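AA9 family lytic polysaccharide monooxygenase B (PDB 5NNS) cleaves cellulose and related polysaccharides oxidatively as a copper-dependent monooxygenase, using a reducing agent with oxygen or hydrogen peroxide and oxidising the chain at C1. Local coordinates at residues W13-V18 with A59-T64. Numbering follows the deposited sequence.
Sequences WYNGFV and AQKSAT
The phenol ring of Tyr14 lies with one face over the methyl of Ala63, a CH-pi contact: Ala63 CB is 3.9 Å from the ring centroid, 24° off the ring normal. The offset runs toward the hydroxyl end, since the ring atom nearest the methyl is Tyr14 CZ, 3.6 Å from Ala63 CB. With CG anti to the carbonyl carbon (chi1 -63°), the ring reaches across a gap that keeps Tyr14 CA and Ala63 CA 8.1 Å apart. A water at the ring edge, in its plane, accepts from Tyr14 OH at 2.5 Å and donates to Thr64 O at 3.0 Å. Strands 12-15 and 63-66 are border strands of the two sheets of the AA9 beta-sandwich, so the contact joins the sheets at their margin, where Leu9 touches both Tyr14 and Ala63. A leucine in place of Tyr14 has neither ring nor hydroxyl, and would probably leave the Ala63 methyl without its aromatic cover and the water held from this pair by Thr64 O alone. Farther along, Asn15 and Lys61 cross at about a right angle; Asn15 OD1 and Lys61 NZ are 3.4 Å apart, but poorly angled for hydrogen bonding. Asn15 ND2 hydrogen-bonds Ser27 O, which also receives a weak bond from Lys61 NZ.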
# COMPACT_ATOMS: atom_id res chain seq x y z
N TRP A 13 -8.69 -13.73 9.76
CA TRP A 13 -8.63 -12.36 10.26
C TRP A 13 -7.29 -12.08 10.95
O TRP A 13 -6.80 -12.92 11.70
CB TRP A 13 -9.78 -12.11 11.24
CG TRP A 13 -9.87 -10.71 11.76
CD1 TRP A 13 -9.31 -10.20 12.91
CD2 TRP A 13 -10.57 -9.63 11.14
NE1 TRP A 13 -9.63 -8.87 13.03
CE2 TRP A 13 -10.40 -8.49 11.97
CE3 TRP A 13 -11.33 -9.50 9.97
CZ2 TRP A 13 -10.97 -7.24 11.66
CZ3 TRP A 13 -11.90 -8.26 9.66
CH2 TRP A 13 -11.71 -7.15 10.51
N TYR A 14 -6.72 -10.91 10.69
CA TYR A 14 -5.53 -10.44 11.39
C TYR A 14 -5.74 -9.00 11.87
O TYR A 14 -6.08 -8.12 11.06
CB TYR A 14 -4.31 -10.49 10.48
CG TYR A 14 -3.94 -11.88 10.03
CD1 TYR A 14 -3.05 -12.66 10.77
CD2 TYR A 14 -4.48 -12.42 8.86
CE1 TYR A 14 -2.71 -13.94 10.36
CE2 TYR A 14 -4.14 -13.70 8.44
CZ TYR A 14 -3.26 -14.45 9.20
OH TYR A 14 -2.92 -15.72 8.79
N ASN A 15 -5.54 -8.78 13.17
CA ASN A 15 -5.53 -7.43 13.74
C ASN A 15 -4.31 -6.68 13.20
O ASN A 15 -3.27 -7.29 12.94
CB ASN A 15 -5.48 -7.47 15.27
CG ASN A 15 -4.14 -7.97 15.82
OD1 ASN A 15 -3.83 -9.16 15.71
ND2 ASN A 15 -3.35 -7.06 16.39
N GLY A 16 -4.45 -5.37 13.01
CA GLY A 16 -3.34 -4.49 12.64
C GLY A 16 -2.78 -3.78 13.86
O GLY A 16 -3.22 -4.03 14.99
N PHE A 17 -1.82 -2.89 13.63
CA PHE A 17 -1.29 -2.03 14.69
C PHE A 17 -2.34 -1.00 15.08
O PHE A 17 -3.12 -0.57 14.23
CB PHE A 17 -0.00 -1.34 14.23
CG PHE A 17 0.74 -0.65 15.34
CD1 PHE A 17 1.60 -1.37 16.16
CD2 PHE A 17 0.57 0.70 15.57
CE1 PHE A 17 2.27 -0.75 17.19
CE2 PHE A 17 1.25 1.33 16.60
CZ PHE A 17 2.10 0.60 17.42
N VAL A 18 -2.37 -0.62 16.35
CA VAL A 18 -3.25 0.44 16.85
C VAL A 18 -2.43 1.73 17.00
O VAL A 18 -1.60 1.84 17.90
CB VAL A 18 -3.91 0.07 18.21
CG1 VAL A 18 -4.79 1.21 18.72
CG2 VAL A 18 -4.72 -1.21 18.09
N ALA A 59 7.23 -9.72 19.27
CA ALA A 59 5.77 -9.59 19.08
C ALA A 59 5.34 -9.49 17.60
O ALA A 59 4.13 -9.53 17.31
CB ALA A 59 5.24 -8.39 19.86
N GLN A 60 6.30 -9.38 16.68
CA GLN A 60 6.00 -9.26 15.25
C GLN A 60 5.51 -10.59 14.69
O GLN A 60 6.19 -11.60 14.82
CB GLN A 60 7.25 -8.81 14.48
CG GLN A 60 7.02 -8.49 13.00
CD GLN A 60 6.10 -7.30 12.79
OE1 GLN A 60 6.31 -6.23 13.37
NE2 GLN A 60 5.08 -7.47 11.97
N LYS A 61 4.32 -10.58 14.08
CA LYS A 61 3.77 -11.77 13.43
C LYS A 61 3.97 -11.68 11.91
O LYS A 61 4.34 -10.63 11.38
CB LYS A 61 2.27 -11.91 13.75
CG LYS A 61 1.91 -11.83 15.23
CD LYS A 61 0.67 -12.68 15.55
CE LYS A 61 -0.10 -12.21 16.78
NZ LYS A 61 -1.16 -11.19 16.48
N SER A 62 3.75 -12.81 11.23
CA SER A 62 3.66 -12.88 9.76
C SER A 62 2.48 -13.78 9.36
O SER A 62 2.23 -14.79 10.01
CB SER A 62 4.95 -13.46 9.15
OG SER A 62 6.07 -12.61 9.32
N ALA A 63 1.76 -13.41 8.30
CA ALA A 63 0.63 -14.20 7.81
C ALA A 63 1.12 -15.16 6.75
O ALA A 63 1.68 -14.73 5.74
CB ALA A 63 -0.45 -13.29 7.25
N THR A 64 0.91 -16.46 6.97
CA THR A 64 1.23 -17.47 5.96
C THR A 64 0.06 -17.62 5.00
O THR A 64 -1.07 -17.86 5.44
CB THR A 64 1.58 -18.82 6.60
OG1 THR A 64 2.61 -18.62 7.58
CG2 THR A 64 2.07 -19.81 5.54
O HOH W 1 -3.48 -16.28 6.40